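Local coordinates for protein sorting nexin-21 (PDB 4YMR) that binds membranes enriched in phosphatidylinositol 3-phosphate and phosphatidylinositol 4,5-bisphosphate and may act in several stages of intracellular trafficking, at residues Y27-Q41 against P53-L67. Numbering follows the deposited sequence.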
# COMPACT_ATOMS: atom_id res chain seq x y z
N TYR A 27 23.70 7.97 5.28
CA TYR A 27 23.31 7.09 4.18
C TYR A 27 23.89 5.68 4.25
O TYR A 27 23.16 4.72 4.02
CB TYR A 27 23.59 7.75 2.82
CG TYR A 27 22.84 9.05 2.70
CD1 TYR A 27 21.45 9.06 2.64
CD2 TYR A 27 23.51 10.28 2.68
CE1 TYR A 27 20.75 10.23 2.56
CE2 TYR A 27 22.81 11.47 2.58
CZ TYR A 27 21.42 11.45 2.52
OH TYR A 27 20.69 12.62 2.44
N ARG A 28 25.16 5.56 4.60
CA ARG A 28 25.80 4.25 4.71
C ARG A 28 25.20 3.40 5.84
O ARG A 28 24.98 2.19 5.66
CB ARG A 28 27.32 4.38 4.84
CG ARG A 28 28.07 3.07 4.69
CD ARG A 28 29.49 3.29 4.15
NE ARG A 28 29.51 3.60 2.72
CZ ARG A 28 29.31 2.71 1.76
NH1 ARG A 28 29.09 1.44 2.07
NH2 ARG A 28 29.34 3.07 0.49
N GLU A 29 24.91 4.02 6.98
CA GLU A 29 24.22 3.34 8.08
C GLU A 29 22.81 2.91 7.65
O GLU A 29 22.39 1.79 7.91
CB GLU A 29 24.15 4.23 9.34
CG GLU A 29 24.17 3.46 10.67
CD GLU A 29 24.18 4.38 11.91
OE1 GLU A 29 24.68 5.53 11.81
OE2 GLU A 29 23.69 3.94 12.98
N ALA A 30 22.11 3.82 6.97
CA ALA A 30 20.74 3.57 6.51
C ALA A 30 20.65 2.43 5.50
O ALA A 30 19.70 1.64 5.55
CB ALA A 30 20.13 4.84 5.92
N LEU A 31 21.64 2.33 4.61
CA LEU A 31 21.58 1.38 3.49
C LEU A 31 21.37 -0.07 3.93
O LEU A 31 20.48 -0.75 3.43
CB LEU A 31 22.82 1.50 2.61
CG LEU A 31 22.89 0.55 1.40
CD1 LEU A 31 21.84 0.91 0.37
CD2 LEU A 31 24.29 0.55 0.79
N ALA A 32 22.21 -0.53 4.86
CA ALA A 32 22.12 -1.88 5.40
C ALA A 32 20.72 -2.20 5.95
O ALA A 32 20.18 -3.28 5.70
CB ALA A 32 23.19 -2.09 6.47
N LEU A 33 20.13 -1.25 6.68
CA LEU A 33 18.79 -1.41 7.24
C LEU A 33 17.70 -1.56 6.16
O LEU A 33 16.90 -2.50 6.21
CB LEU A 33 18.46 -0.26 8.19
CG LEU A 33 19.37 -0.17 9.41
CD1 LEU A 33 18.90 0.91 10.37
CD2 LEU A 33 19.45 -1.52 10.09
N TRP A 34 17.65 -0.64 5.21
CA TRP A 34 16.77 -0.80 4.06
C TRP A 34 16.98 -2.15 3.36
O TRP A 34 16.03 -2.77 2.89
CB TRP A 34 17.00 0.31 3.01
CG TRP A 34 16.65 1.75 3.38
CD1 TRP A 34 17.51 2.81 3.41
CD2 TRP A 34 15.36 2.27 3.72
NE1 TRP A 34 16.84 3.96 3.75
CE2 TRP A 34 15.51 3.66 3.95
CE3 TRP A 34 14.08 1.70 3.85
CZ2 TRP A 34 14.45 4.49 4.30
CZ3 TRP A 34 13.02 2.53 4.20
CH2 TRP A 34 13.21 3.91 4.43
N ALA A 35 18.24 -2.58 3.27
CA ALA A 35 18.63 -3.74 2.47
C ALA A 35 18.15 -5.05 3.07
O ALA A 35 17.67 -5.93 2.36
CB ALA A 35 20.15 -3.77 2.29
N ASN A 36 18.28 -5.18 4.39
CA ASN A 36 17.74 -6.32 5.11
C ASN A 36 16.20 -6.34 5.16
O ASN A 36 15.59 -7.39 5.00
CB ASN A 36 18.35 -6.40 6.51
CG ASN A 36 19.84 -6.65 6.47
OD1 ASN A 36 20.33 -7.47 5.67
ND2 ASN A 36 20.59 -5.95 7.31
N ALA A 37 15.59 -5.17 5.38
CA ALA A 37 14.14 -5.05 5.28
C ALA A 37 13.63 -5.47 3.90
O ALA A 37 12.60 -6.12 3.79
CB ALA A 37 13.70 -3.62 5.59
N TRP A 38 14.35 -5.09 2.85
CA TRP A 38 14.04 -5.56 1.50
C TRP A 38 14.06 -7.09 1.38
O TRP A 38 13.13 -7.69 0.87
CB TRP A 38 14.97 -4.93 0.45
CG TRP A 38 14.66 -5.44 -0.92
CD1 TRP A 38 15.40 -6.32 -1.65
CD2 TRP A 38 13.48 -5.17 -1.68
NE1 TRP A 38 14.77 -6.58 -2.84
CE2 TRP A 38 13.59 -5.89 -2.89
CE3 TRP A 38 12.34 -4.37 -1.48
CZ2 TRP A 38 12.62 -5.83 -3.88
CZ3 TRP A 38 11.38 -4.31 -2.47
CH2 TRP A 38 11.52 -5.04 -3.65
N GLN A 39 15.15 -7.70 1.84
CA GLN A 39 15.29 -9.16 1.91
C GLN A 39 14.16 -9.86 2.68
O GLN A 39 13.60 -10.85 2.20
CB GLN A 39 16.65 -9.52 2.52
CG GLN A 39 16.82 -11.00 2.89
CD GLN A 39 17.06 -11.88 1.68
OE1 GLN A 39 17.47 -11.40 0.63
NE2 GLN A 39 16.79 -13.17 1.82
N LEU A 40 13.85 -9.36 3.88
CA LEU A 40 12.70 -9.85 4.65
C LEU A 40 11.43 -9.92 3.80
O LEU A 40 10.81 -10.98 3.67
CB LEU A 40 12.46 -8.97 5.88
CG LEU A 40 13.46 -9.02 7.05
CD1 LEU A 40 13.34 -7.77 7.91
CD2 LEU A 40 13.27 -10.27 7.91
N GLN A 41 11.07 -8.79 3.20
CA GLN A 41 9.84 -8.68 2.42
C GLN A 41 9.80 -9.58 1.19
O GLN A 41 8.75 -10.12 0.86
CB GLN A 41 9.62 -7.22 1.99
CG GLN A 41 9.53 -6.22 3.13
CD GLN A 41 9.41 -4.79 2.64
OE1 GLN A 41 8.38 -4.38 2.11
NE2 GLN A 41 10.48 -4.01 2.81
N PRO A 53 7.12 -2.12 -0.02
CA PRO A 53 8.23 -2.44 -0.91
C PRO A 53 8.75 -1.20 -1.63
O PRO A 53 9.95 -0.97 -1.65
CB PRO A 53 7.61 -3.44 -1.89
CG PRO A 53 6.57 -4.09 -1.11
CD PRO A 53 5.97 -3.01 -0.27
N LEU A 54 7.85 -0.41 -2.19
CA LEU A 54 8.20 0.82 -2.86
C LEU A 54 8.95 1.80 -1.96
O LEU A 54 9.91 2.44 -2.41
CB LEU A 54 6.95 1.46 -3.48
CG LEU A 54 6.41 0.66 -4.68
CD1 LEU A 54 5.12 1.29 -5.18
CD2 LEU A 54 7.45 0.64 -5.79
N LEU A 55 8.52 1.92 -0.71
CA LEU A 55 9.22 2.77 0.25
C LEU A 55 10.65 2.26 0.50
O LEU A 55 11.60 3.04 0.60
CB LEU A 55 8.47 2.86 1.58
CG LEU A 55 9.10 3.87 2.54
CD1 LEU A 55 8.48 5.23 2.31
CD2 LEU A 55 8.93 3.44 3.97
N THR A 56 10.77 0.95 0.62
CA THR A 56 12.06 0.31 0.77
C THR A 56 12.99 0.58 -0.40
O THR A 56 14.15 0.96 -0.21
CB THR A 56 11.89 -1.20 0.92
OG1 THR A 56 10.92 -1.47 1.94
CG2 THR A 56 13.21 -1.85 1.25
N LEU A 57 12.49 0.38 -1.61
CA LEU A 57 13.26 0.65 -2.82
C LEU A 57 13.62 2.14 -2.95
O LEU A 57 14.69 2.51 -3.44
CB LEU A 57 12.49 0.19 -4.04
CG LEU A 57 12.38 -1.32 -4.20
CD1 LEU A 57 11.32 -1.67 -5.23
CD2 LEU A 57 13.71 -1.90 -4.59
N ALA A 58 12.71 2.99 -2.52
CA ALA A 58 13.04 4.41 -2.52
C ALA A 58 14.22 4.67 -1.55
O ALA A 58 15.11 5.47 -1.86
CB ALA A 58 11.81 5.28 -2.20
N GLY A 59 14.22 3.98 -0.41
CA GLY A 59 15.28 4.13 0.57
C GLY A 59 16.61 3.70 -0.02
O GLY A 59 17.61 4.43 0.05
N LEU A 60 16.61 2.51 -0.60
CA LEU A 60 17.78 1.98 -1.30
C LEU A 60 18.29 2.90 -2.42
O LEU A 60 19.48 3.20 -2.49
CB LEU A 60 17.48 0.57 -1.84
CG LEU A 60 17.25 -0.53 -0.80
CD1 LEU A 60 16.88 -1.84 -1.47
CD2 LEU A 60 18.51 -0.71 0.08
N ALA A 61 17.39 3.35 -3.28
CA ALA A 61 17.78 4.18 -4.42
C ALA A 61 18.45 5.49 -3.98
O ALA A 61 19.47 5.88 -4.52
CB ALA A 61 16.58 4.46 -5.32
N VAL A 62 17.87 6.13 -2.97
CA VAL A 62 18.42 7.35 -2.39
C VAL A 62 19.80 7.15 -1.78
O VAL A 62 20.73 7.92 -2.04
CB VAL A 62 17.45 7.98 -1.36
CG1 VAL A 62 18.12 9.08 -0.58
CG2 VAL A 62 16.25 8.53 -2.09
N CYS A 63 19.92 6.09 -0.98
CA CYS A 63 21.16 5.81 -0.30
C CYS A 63 22.24 5.41 -1.30
O CYS A 63 23.36 5.90 -1.22
CB CYS A 63 20.99 4.74 0.80
SG CYS A 63 20.05 5.30 2.23
N HIS A 64 21.90 4.55 -2.25
CA HIS A 64 22.86 4.23 -3.29
C HIS A 64 23.32 5.48 -4.05
O HIS A 64 24.51 5.65 -4.28
CB HIS A 64 22.35 3.11 -4.21
CG HIS A 64 22.47 1.75 -3.59
ND1 HIS A 64 21.47 0.80 -3.68
CD2 HIS A 64 23.47 1.18 -2.88
CE1 HIS A 64 21.86 -0.30 -3.05
NE2 HIS A 64 23.06 -0.09 -2.55
N GLN A 65 22.40 6.38 -4.41
CA GLN A 65 22.80 7.59 -5.13
C GLN A 65 23.72 8.49 -4.34
O GLN A 65 24.66 9.07 -4.88
CB GLN A 65 21.58 8.41 -5.52
CG GLN A 65 20.92 7.94 -6.78
CD GLN A 65 19.74 8.80 -7.13
OE1 GLN A 65 19.89 9.88 -7.71
NE2 GLN A 65 18.56 8.34 -6.76
N GLU A 66 23.44 8.61 -3.04
CA GLU A 66 24.27 9.41 -2.15
C GLU A 66 25.67 8.84 -1.94
O GLU A 66 26.58 9.57 -1.51
CB GLU A 66 23.58 9.64 -0.80
CG GLU A 66 22.22 10.37 -0.90
CD GLU A 66 22.32 11.85 -1.30
OE1 GLU A 66 23.43 12.38 -1.48
OE2 GLU A 66 21.26 12.51 -1.42
N LEU A 67 25.86 7.56 -2.30
CA LEU A 67 27.05 6.81 -1.86
C LEU A 67 28.25 6.42 -2.80
O LEU A 67 29.16 5.72 -2.33
CB LEU A 67 26.62 5.53 -1.14
CG LEU A 67 26.12 5.73 0.29
CD1 LEU A 67 25.63 4.38 0.82
CD2 LEU A 67 27.19 6.34 1.19
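W34 and W38, one turn apart on helix 27-43, reach helix 52-66 by different first torsions: W34 holds CG anti to its carbonyl carbon (chi1 -66°), which lays the indole flat over G59, whereas W38 swings CG opposite its backbone nitrogen (chi1 178°) to reach L57. G59 CA lies 3.5 Å from the centroid of the W34 five-membered ring, over its face in a CH-pi contact; having no side chain, the glycine lets its CA come this close to the ring. At the ring edge C63 SG comes within 3.7 Å of W34 CD1, while L60 CD2 packs against W34 CB. The indole NE1 hydrogen-bonds T22 OG1 on helix 12-24, tying a third helix to the pair. Cutting W34 back to an alanine would probably leave a gap above G59 and T22 OG1 without its indole donor. Over the six-membered ring of W38 sits L57 CD2, and T56 CG2 meets the ring near its plane. The axes of the two segments run roughly antiparallel and approach to 9.0 Å, and the helices pack knobs-into-holes, W34, W38, L60 and C63 being the knobs; this fits the helical-hairpin architecture of the tetratricopeptide repeat domain of this sorting nexin. Towards the start of helix 27-43, E66 CG rests over the centre of the Y27 ring and its carboxylate stacks on the ring, planes 13° apart; OE2 is salt-bridged to K135 of the second subunit. L31 CD1 lies over the face of H64, 3.3 Å from NE2. Farther along, Q41 NE2 donates to T56 OG1 at 2.7 Å, in the plane of its amide, and also to A37 O from above the carbonyl plane; T56 OG1 in turn bonds R52 O.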